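Fucose-specific lectin (Aleuria aurantia, PDB 6GKE) binds L-fucose as a homodimeric six-bladed beta-propeller lectin, with strongest preference for the alpha-1,6-linked core fucose of glycoproteins. Local coordinates at residues A[4-9]-A[261-266]; A[10-15]-A[277-282]; A[187-192]-A[206-211]. The protein carries 1 engineered substitution. One frame throughout, in Å; residues are numbered along the deposited sequence. Where two conformers were deposited one is given.

Interaction 1 (A[4-9]-A[261-266]); sequences FLYTSK and LPDTFI. With EDO (1,2-ethanediol), chain I; EDO (1,2-ethanediol), chain B.
Tyr6 reaches across to residues 261-264 with its ring and its hydroxyl. Among the apolar contacts, CE1 of Tyr6 meets CD1 of Leu261 at 3.8 Å and CG2 of Thr264 at the same distance, while CG2 of Thr7 sits over the centre of the Tyr6 ring. The Lys9 chain, bent at chi2 (73°), runs over one face of the Phe265 ring, its CG 4.0 Å from the ring centroid in a CH-pi contact; its NZ goes on to Phe60 O. At the edge of the Phe265 ring, Thr7 O comes 3.3 Å from CE2.

Both segments make a type II beta turn, Leu5 to Ser8 and Leu261 to Thr264, in loops of the first and sixth repeats of the six-bladed propeller. The two turns also lie at the dimer interface, where Tyr6 stacks on Tyr6 of the second subunit.

Polar contacts are mostly indirect. Tyr6 OH lies 2.6 Å from Pro262 O, a weak hydrogen bond at best, and shares a water with Asp263 OD2. A second water donates to Ser8 O and accepts from Phe265 N, bridging the backbones. O2 of one ethanediol (chain I), probably from the crystallisation liquor, accepts a nearly straight bond from Tyr6 N (176°).

Interaction 2 (A[10-15]-A[277-282]); sequences IAAISW and SVFFQA
The first and last blades of the six-bladed propeller pack together here, where strand 10-15, the first, innermost strand of its four-stranded blade, passes strand 275-282 of the closing sixth repeat. The strands run roughly antiparallel, at 156°, but their axes stay 8.2 Å apart, so side chains rather than backbone bonds make the junction.

Phe279 and Ile10 carry most of it. CG of Phe279 stands anti to its own carbonyl carbon (chi1 -63°), which swings the ring along strand 10-15 to the methyl of Ala12. Ala12 CB approaches one side of that ring obliquely, 3.5 Å from CE2, and lies nearly as close to the neighbouring CD2. Nearer the base of the same side chain, Phe279 CB meets CG2 of Ile10 at 4.1 Å, the two side chains crossing at about a right angle. The other branch of Ile10 goes to the backbone instead: Ile10 CD1 lies 4.2 Å from Phe280 C. Ile10 and Ala12, alternate residues of one strand, thus meet the beginning and the far part of one aromatic side chain, and every residue that touches is buried.

On the sixth-blade side, Asn269 of strand 267-271 packs against both Ala12 and Phe279, and Leu287 of strand 286-293 touches Ile10. Strand 22-28 pairs with strand 10-15 through backbone hydrogen bonds and lends Val25 to the packing round Ile10.

Interaction 3 (A[187-192]-A[206-211]); sequences NKIREH and ASASAG. With FUC (alpha-L-fucopyranose), chain F.
Bends at chi2 (-95°) and chi4 (-47°) curl the Lys188 chain across to Ser207 of the paired strand, bringing NZ to 3.0 Å from Ser207 OG, a hydrogen bond made in one of that serine's two conformers. Ile189, in one of its own two conformers, sends CD1 to the methyl of Ala208, 3.8 Å from its CB. Both contacts belong to the open end of the beta hairpin formed by strands 188-194 and 199-207, the outer pair of a propeller blade in the fourth repeat.

Lys188 and Ser207 form an antiparallel non-hydrogen-bonded pair with their side chains on one face; Ile189 and Ala206 form the adjoining hydrogen-bonded pair, facing the other way. Ile189 N gives a 2.8 Å bond to Ala206 O, and the return bond from Ala206 N lies in the carbonyl plane of Ile189, on a lone pair. Beyond Ser207 the pairing fades to a weak bond from Ala208 N to Asn187 O, which also accepts from Gln183 NE2, and the side chain of Asn187 lies alongside Ala210.

Further along, the hairpin carries a fucose site, where Arg179, Gly203 and Trp245 also hydrogen-bond the sugar. Glu191, its carboxylate held by Tyr181 OH and Phe204 N, grips the fucose with both oxygens: the sugar's O3 donates to OE1 at 2.6 Å and its O4 to OE2 at 2.7 Å.

From the N terminus, the chain passes through 4-9 directly into strand 10-15, so interactions 1 and 2 begin on consecutive segments. Both wait for the sixth repeat before they close, at 261-266 and then at 277-282; their segments alternate, and the two loops cross. Together they bring the first and last repeats side by side and complete the propeller ring. They also touch: the amide of Gln281 probably hydrogen-bonds Leu5 O and Thr7 N. Interaction 3 closes a short hairpin loop nested inside both, within the fourth blade and into the start of the fifth repeat. Its centre lies about 20 Å from that of interaction 1.

Interaction 1 (A[4-9]-A[261-266])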
loop_
_atom_site.group_PDB
_atom_site.type_symbol
_atom_site.label_atom_id
_atom_site.label_comp_id
_atom_site.label_asym_id
_atom_site.label_seq_id
_atom_site.Cartn_x
_atom_site.Cartn_y
_atom_site.Cartn_z
ATOM N N PHE A 4 -0.388 -8.858 0.855
ATOM C CA PHE A 4 -0.287 -8.143 2.134
ATOM C C PHE A 4 -0.855 -6.732 1.964
ATOM O O PHE A 4 -0.335 -5.950 1.176
ATOM C CB PHE A 4 1.187 -8.101 2.539
ATOM C CG PHE A 4 1.556 -7.646 3.932
ATOM C CD1 PHE A 4 0.634 -7.433 4.952
ATOM C CD2 PHE A 4 2.901 -7.486 4.228
ATOM C CE1 PHE A 4 1.058 -7.056 6.219
ATOM C CE2 PHE A 4 3.320 -7.100 5.490
ATOM C CZ PHE A 4 2.399 -6.900 6.489
ATOM N N LEU A 5 -1.906 -6.401 2.719
ATOM C CA LEU A 5 -2.499 -5.079 2.640
ATOM C C LEU A 5 -1.495 -4.038 3.147
ATOM O O LEU A 5 -0.980 -4.135 4.261
ATOM C CB LEU A 5 -3.775 -5.071 3.480
ATOM C CG LEU A 5 -4.517 -3.740 3.577
ATOM C CD1 LEU A 5 -5.155 -3.372 2.246
ATOM C CD2 LEU A 5 -5.559 -3.825 4.687
ATOM N N TYR A 6 -1.259 -3.001 2.343
ATOM C CA TYR A 6 -0.350 -1.931 2.743
ATOM C C TYR A 6 -0.983 -1.159 3.902
ATOM O O TYR A 6 -2.124 -0.720 3.792
ATOM C CB TYR A 6 -0.042 -1.000 1.570
ATOM C CG TYR A 6 0.733 0.236 1.940
ATOM C CD1 TYR A 6 1.959 0.153 2.579
ATOM C CD2 TYR A 6 0.233 1.493 1.652
ATOM C CE1 TYR A 6 2.677 1.289 2.912
ATOM C CE2 TYR A 6 0.944 2.638 1.965
ATOM C CZ TYR A 6 2.164 2.535 2.607
ATOM O OH TYR A 6 2.850 3.679 2.905
ATOM N N THR A 7 -0.210 -1.004 4.978
ATOM C CA THR A 7 -0.613 -0.399 6.272
ATOM C C THR A 7 -1.551 -1.322 7.058
ATOM O O THR A 7 -2.161 -0.896 8.039
ATOM C CB THR A 7 -1.135 1.049 6.186
ATOM O OG1 THR A 7 -2.458 1.132 5.656
ATOM C CG2 THR A 7 -0.204 1.942 5.398
ATOM N N SER A 8 -1.581 -2.612 6.709
ATOM C CA SER A 8 -2.114 -3.623 7.615
ATOM C C SER A 8 -1.421 -3.511 8.973
ATOM O O SER A 8 -0.208 -3.330 9.046
ATOM C CB SER A 8 -1.870 -5.000 7.057
ATOM O OG SER A 8 -2.293 -6.025 7.942
ATOM N N LYS A 9 -2.179 -3.742 10.044
ATOM C CA LYS A 9 -1.553 -4.004 11.320
ATOM C C LYS A 9 -1.007 -5.437 11.312
ATOM O O LYS A 9 -1.293 -6.236 10.422
ATOM C CB LYS A 9 -2.516 -3.717 12.474
ATOM C CG LYS A 9 -2.746 -2.231 12.722
ATOM C CD LYS A 9 -3.612 -1.525 11.694
ATOM C CE LYS A 9 -4.082 -0.181 12.210
ATOM N NZ LYS A 9 -4.908 0.548 11.216
ATOM N N LEU A 261 8.229 0.825 5.058
ATOM C CA LEU A 261 7.512 1.830 4.287
ATOM C C LEU A 261 6.872 2.863 5.207
ATOM O O LEU A 261 6.607 2.610 6.384
ATOM C CB LEU A 261 6.434 1.171 3.424
ATOM C CG LEU A 261 6.932 0.356 2.233
ATOM C CD1 LEU A 261 5.793 -0.481 1.678
ATOM C CD2 LEU A 261 7.521 1.251 1.149
ATOM N N PRO A 262 6.551 4.063 4.674
ATOM C CA PRO A 262 5.817 5.053 5.460
ATOM C C PRO A 262 4.501 4.494 6.016
ATOM O O PRO A 262 3.828 3.692 5.362
ATOM C CB PRO A 262 5.563 6.181 4.449
ATOM C CG PRO A 262 6.705 6.047 3.473
ATOM C CD PRO A 262 6.886 4.553 3.324
ATOM N N ASP A 263 4.155 4.941 7.228
ATOM C CA ASP A 263 2.812 4.778 7.820
ATOM C C ASP A 263 2.490 3.312 8.140
ATOM O O ASP A 263 1.330 2.961 8.335
ATOM C CB ASP A 263 1.740 5.393 6.918
ATOM C CG ASP A 263 2.007 6.862 6.672
ATOM O OD1 ASP A 263 2.180 7.595 7.665
ATOM O OD2 ASP A 263 2.063 7.265 5.496
ATOM N N THR A 264 3.527 2.483 8.300
ATOM C CA THR A 264 3.383 1.061 8.572
ATOM C C THR A 264 3.546 0.777 10.070
ATOM O O THR A 264 3.920 1.637 10.860
ATOM C CB THR A 264 4.388 0.251 7.746
ATOM O OG1 THR A 264 5.704 0.690 8.083
ATOM C CG2 THR A 264 4.136 0.376 6.261
ATOM N N PHE A 265 3.277 -0.477 10.436
ATOM C CA PHE A 265 3.209 -0.909 11.833
ATOM C C PHE A 265 4.265 -1.973 12.134
ATOM O O PHE A 265 4.821 -2.592 11.228
ATOM C CB PHE A 265 1.798 -1.429 12.125
ATOM C CG PHE A 265 0.763 -0.353 11.933
ATOM C CD1 PHE A 265 0.584 0.629 12.896
ATOM C CD2 PHE A 265 0.041 -0.255 10.755
ATOM C CE1 PHE A 265 -0.315 1.666 12.700
ATOM C CE2 PHE A 265 -0.859 0.784 10.563
ATOM C CZ PHE A 265 -1.029 1.745 11.532
ATOM N N ILE A 266 4.492 -2.200 13.433
ATOM C CA ILE A 266 5.359 -3.276 13.890
ATOM C C ILE A 266 4.576 -4.208 14.819
ATOM O O ILE A 266 3.491 -3.892 15.304
ATOM C CB ILE A 266 6.635 -2.757 14.590
ATOM C CG1 ILE A 266 6.340 -2.024 15.904
ATOM C CG2 ILE A 266 7.448 -1.916 13.626
ATOM C CD1 ILE A 266 7.571 -1.725 16.738
HETATM C C1 EDO I . -0.859 -2.968 -1.962
HETATM O O1 EDO I . 0.525 -2.800 -2.258
HETATM C C2 EDO I . -1.311 -3.412 -0.570
HETATM O O2 EDO I . -2.548 -2.741 -0.148
HETATM C C1 EDO B . -3.478 -0.106 1.135
HETATM O O1 EDO B . -2.982 1.058 1.790
HETATM C C2 EDO B . -3.677 -0.125 -0.381
HETATM O O2 EDO B . -3.325 -1.423 -0.972
HETATM O O HOH W 1 1.063 5.824 3.426
HETATM O O HOH W 2 1.973 -1.910 8.213
#

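Interaction 2 (A[10-15]-A[277-282])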
loop_
_atom_site.group_PDB
_atom_site.type_symbol
_atom_site.label_atom_id
_atom_site.label_comp_id
_atom_site.label_asym_id
_atom_site.label_seq_id
_atom_site.Cartn_x
_atom_site.Cartn_y
_atom_site.Cartn_z
ATOM N N ILE A 10 -0.178 -5.725 12.312
ATOM C CA ILE A 10 0.505 -7.001 12.440
ATOM C C ILE A 10 0.357 -7.458 13.889
ATOM O O ILE A 10 0.374 -6.645 14.802
ATOM C CB ILE A 10 1.995 -6.893 12.051
ATOM C CG1 ILE A 10 2.189 -6.212 10.695
ATOM C CG2 ILE A 10 2.666 -8.257 12.083
ATOM C CD1 ILE A 10 3.626 -5.852 10.391
ATOM N N ALA A 11 0.238 -8.767 14.109
ATOM C CA ALA A 11 0.311 -9.340 15.457
ATOM C C ALA A 11 1.165 -10.600 15.393
ATOM O O ALA A 11 1.169 -11.284 14.383
ATOM C CB ALA A 11 -1.064 -9.639 16.006
ATOM N N ALA A 12 1.880 -10.897 16.478
ATOM C CA ALA A 12 2.808 -12.015 16.465
ATOM C C ALA A 12 2.878 -12.679 17.838
ATOM O O ALA A 12 2.783 -12.016 18.867
ATOM C CB ALA A 12 4.174 -11.548 16.038
ATOM N N ILE A 13 3.114 -13.993 17.812
ATOM C CA ILE A 13 3.249 -14.824 19.007
ATOM C C ILE A 13 4.396 -15.816 18.786
ATOM O O ILE A 13 4.797 -16.098 17.656
ATOM C CB ILE A 13 1.937 -15.565 19.343
ATOM C CG1 ILE A 13 1.476 -16.431 18.166
ATOM C CG2 ILE A 13 0.865 -14.591 19.810
ATOM C CD1 ILE A 13 0.289 -17.324 18.444
ATOM N N SER A 14 4.886 -16.366 19.895
ATOM C CA SER A 14 5.985 -17.314 19.878
ATOM C C SER A 14 5.877 -18.199 21.117
ATOM O O SER A 14 5.464 -17.716 22.177
ATOM C CB SER A 14 7.311 -16.576 19.847
ATOM O OG SER A 14 8.429 -17.446 19.745
ATOM N N TRP A 15 6.276 -19.465 20.988
ATOM C CA TRP A 15 6.371 -20.337 22.145
ATOM C C TRP A 15 7.498 -21.347 21.945
ATOM O O TRP A 15 7.826 -21.733 20.830
ATOM C CB TRP A 15 5.038 -21.025 22.475
ATOM C CG TRP A 15 4.505 -21.973 21.444
ATOM C CD1 TRP A 15 4.639 -23.330 21.421
ATOM C CD2 TRP A 15 3.682 -21.638 20.314
ATOM N NE1 TRP A 15 3.976 -23.856 20.348
ATOM C CE2 TRP A 15 3.377 -22.846 19.649
ATOM C CE3 TRP A 15 3.190 -20.439 19.781
ATOM C CZ2 TRP A 15 2.606 -22.887 18.488
ATOM C CZ3 TRP A 15 2.427 -20.480 18.633
ATOM C CH2 TRP A 15 2.136 -21.690 17.999
ATOM N N SER A 277 11.526 -11.621 17.817
ATOM C CA SER A 277 11.243 -11.158 16.461
ATOM C C SER A 277 10.512 -9.818 16.531
ATOM O O SER A 277 9.582 -9.685 17.319
ATOM C CB SER A 277 10.394 -12.141 15.702
ATOM O OG SER A 277 11.058 -13.387 15.556
ATOM N N VAL A 278 10.908 -8.867 15.679
ATOM C CA VAL A 278 10.157 -7.620 15.525
ATOM C C VAL A 278 9.832 -7.468 14.039
ATOM O O VAL A 278 10.724 -7.246 13.216
ATOM C CB VAL A 278 10.896 -6.383 16.069
ATOM C CG1 VAL A 278 10.008 -5.150 15.967
ATOM C CG2 VAL A 278 11.361 -6.584 17.500
ATOM N N PHE A 279 8.545 -7.606 13.717
ATOM C CA PHE A 279 8.045 -7.611 12.348
ATOM C C PHE A 279 7.768 -6.188 11.864
ATOM O O PHE A 279 7.365 -5.328 12.648
ATOM C CB PHE A 279 6.763 -8.438 12.262
ATOM C CG PHE A 279 7.000 -9.881 12.599
ATOM C CD1 PHE A 279 7.383 -10.773 11.611
ATOM C CD2 PHE A 279 6.917 -10.336 13.908
ATOM C CE1 PHE A 279 7.641 -12.099 11.917
ATOM C CE2 PHE A 279 7.188 -11.662 14.212
ATOM C CZ PHE A 279 7.554 -12.540 13.218
ATOM N N PHE A 280 7.973 -5.976 10.558
ATOM C CA PHE A 280 7.696 -4.704 9.921
ATOM C C PHE A 280 7.277 -4.951 8.468
ATOM O O PHE A 280 7.396 -6.060 7.943
ATOM C CB PHE A 280 8.901 -3.760 10.037
ATOM C CG PHE A 280 10.163 -4.167 9.317
ATOM C CD1 PHE A 280 11.110 -4.976 9.932
ATOM C CD2 PHE A 280 10.434 -3.694 8.042
ATOM C CE1 PHE A 280 12.287 -5.314 9.282
ATOM C CE2 PHE A 280 11.610 -4.034 7.392
ATOM C CZ PHE A 280 12.534 -4.841 8.012
ATOM N N GLN A 281 6.766 -3.890 7.836
ATOM C CA GLN A 281 6.263 -3.968 6.470
ATOM C C GLN A 281 7.130 -3.092 5.564
ATOM O O GLN A 281 7.339 -1.911 5.841
ATOM C CB GLN A 281 4.794 -3.550 6.413
ATOM C CG GLN A 281 4.193 -3.639 5.016
ATOM C CD GLN A 281 2.720 -3.310 5.017
ATOM O OE1 GLN A 281 2.317 -2.209 5.387
ATOM N NE2 GLN A 281 1.892 -4.270 4.627
ATOM N N ALA A 282 7.585 -3.690 4.457
ATOM C CA ALA A 282 8.528 -3.068 3.542
ATOM C C ALA A 282 8.010 -3.170 2.105
ATOM O O ALA A 282 6.981 -3.783 1.835
ATOM C CB ALA A 282 9.872 -3.739 3.669
#

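Interaction 3 (A[187-192]-A[206-211])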
loop_
_atom_site.group_PDB
_atom_site.type_symbol
_atom_site.label_atom_id
_atom_site.label_comp_id
_atom_site.label_asym_id
_atom_site.label_seq_id
_atom_site.Cartn_x
_atom_site.Cartn_y
_atom_site.Cartn_z
ATOM N N ASN A 187 4.018 13.538 23.205
ATOM C CA ASN A 187 4.778 12.628 22.309
ATOM C C ASN A 187 5.781 11.746 23.065
ATOM O O ASN A 187 6.542 11.010 22.435
ATOM C CB ASN A 187 5.469 13.369 21.163
ATOM C CG ASN A 187 4.480 13.864 20.132
ATOM O OD1 ASN A 187 3.478 13.215 19.858
ATOM N ND2 ASN A 187 4.762 15.009 19.540
ATOM N N LYS A 188 5.746 11.761 24.397
ATOM C CA LYS A 188 6.561 10.841 25.155
ATOM C C LYS A 188 5.847 9.497 25.261
ATOM O O LYS A 188 4.647 9.437 25.543
ATOM C CB LYS A 188 6.812 11.365 26.567
ATOM C CG LYS A 188 7.663 12.618 26.637
ATOM C CD LYS A 188 9.126 12.357 26.869
ATOM C CE LYS A 188 9.917 13.622 27.132
ATOM N NZ LYS A 188 9.600 14.691 26.157
ATOM N N ILE A 189 6.609 8.420 25.076
ATOM C CA ILE A 189 6.183 7.084 25.477
ATOM C C ILE A 189 6.136 7.082 27.003
ATOM O O ILE A 189 7.105 7.496 27.639
ATOM C CB ILE A 189 7.122 5.964 24.978
ATOM C CG1 ILE A 189 7.606 6.166 23.540
ATOM C CG2 ILE A 189 6.441 4.610 25.144
ATOM C CD1 ILE A 189 6.501 6.116 22.526
ATOM N N ARG A 190 5.020 6.618 27.566
ATOM C CA ARG A 190 4.822 6.517 29.002
ATOM C C ARG A 190 4.406 5.084 29.336
ATOM O O ARG A 190 4.133 4.280 28.452
ATOM C CB ARG A 190 3.744 7.503 29.458
ATOM C CG ARG A 190 4.053 8.962 29.174
ATOM C CD ARG A 190 5.108 9.531 30.095
ATOM N NE ARG A 190 5.236 10.966 29.900
ATOM C CZ ARG A 190 6.068 11.747 30.578
ATOM N NH1 ARG A 190 6.822 11.245 31.544
ATOM N NH2 ARG A 190 6.140 13.033 30.270
ATOM N N GLU A 191 4.354 4.801 30.638
ATOM C CA GLU A 191 4.180 3.460 31.161
ATOM C C GLU A 191 3.131 3.495 32.270
ATOM O O GLU A 191 3.196 4.346 33.150
ATOM C CB GLU A 191 5.523 2.978 31.710
ATOM C CG GLU A 191 5.522 1.591 32.322
ATOM C CD GLU A 191 6.836 1.263 33.009
ATOM O OE1 GLU A 191 7.301 2.114 33.796
ATOM O OE2 GLU A 191 7.388 0.160 32.779
ATOM N N HIS A 192 2.198 2.538 32.237
ATOM C CA HIS A 192 1.224 2.344 33.312
ATOM C C HIS A 192 1.408 0.924 33.847
ATOM O O HIS A 192 1.640 0.001 33.071
ATOM C CB HIS A 192 -0.209 2.628 32.834
ATOM C CG HIS A 192 -1.018 3.405 33.818
ATOM N ND1 HIS A 192 -0.646 4.669 34.224
ATOM C CD2 HIS A 192 -2.173 3.113 34.458
ATOM C CE1 HIS A 192 -1.538 5.117 35.083
ATOM N NE2 HIS A 192 -2.481 4.181 35.252
ATOM N N ALA A 206 10.147 8.073 27.274
ATOM C CA ALA A 206 11.076 8.320 26.180
ATOM C C ALA A 206 10.401 9.161 25.101
ATOM O O ALA A 206 9.296 8.854 24.669
ATOM C CB ALA A 206 11.547 7.017 25.585
ATOM N N SER A 207 11.100 10.191 24.626
ATOM C CA SER A 207 10.648 10.973 23.478
ATOM C C SER A 207 10.645 10.093 22.224
ATOM O O SER A 207 11.570 9.317 22.000
ATOM C CB SER A 207 11.515 12.184 23.272
ATOM O OG SER A 207 11.368 13.098 24.345
ATOM N N ALA A 208 9.611 10.245 21.396
ATOM C CA ALA A 208 9.506 9.518 20.142
ATOM C C ALA A 208 8.759 10.377 19.124
ATOM O O ALA A 208 7.993 11.268 19.488
ATOM C CB ALA A 208 8.806 8.198 20.347
ATOM N N SER A 209 8.987 10.082 17.843
ATOM C CA SER A 209 8.237 10.703 16.764
ATOM C C SER A 209 6.735 10.562 17.030
ATOM O O SER A 209 6.281 9.524 17.489
ATOM C CB SER A 209 8.582 10.078 15.433
ATOM O OG SER A 209 9.959 10.241 15.114
ATOM N N ALA A 210 5.954 11.588 16.693
ATOM C CA ALA A 210 4.509 11.497 16.828
ATOM C C ALA A 210 3.981 10.313 16.008
ATOM O O ALA A 210 4.282 10.188 14.826
ATOM C CB ALA A 210 3.862 12.785 16.384
ATOM N N GLY A 211 3.172 9.462 16.645
ATOM C CA GLY A 211 2.445 8.402 15.957
ATOM C C GLY A 211 3.230 7.113 15.758
ATOM O O GLY A 211 2.841 6.305 14.927
HETATM C C1 FUC F . 8.209 -0.196 38.108
HETATM C C2 FUC F . 8.248 0.785 36.947
HETATM C C3 FUC F . 9.475 0.522 36.074
HETATM C C4 FUC F . 9.474 -0.938 35.619
HETATM C C5 FUC F . 9.487 -1.827 36.856
HETATM C C6 FUC F . 9.469 -3.310 36.511
HETATM O O1 FUC F . 9.284 0.138 38.976
HETATM O O2 FUC F . 8.243 2.127 37.455
HETATM O O3 FUC F . 9.531 1.447 34.988
HETATM O O4 FUC F . 8.297 -1.249 34.871
HETATM O O5 FUC F . 8.323 -1.546 37.647
#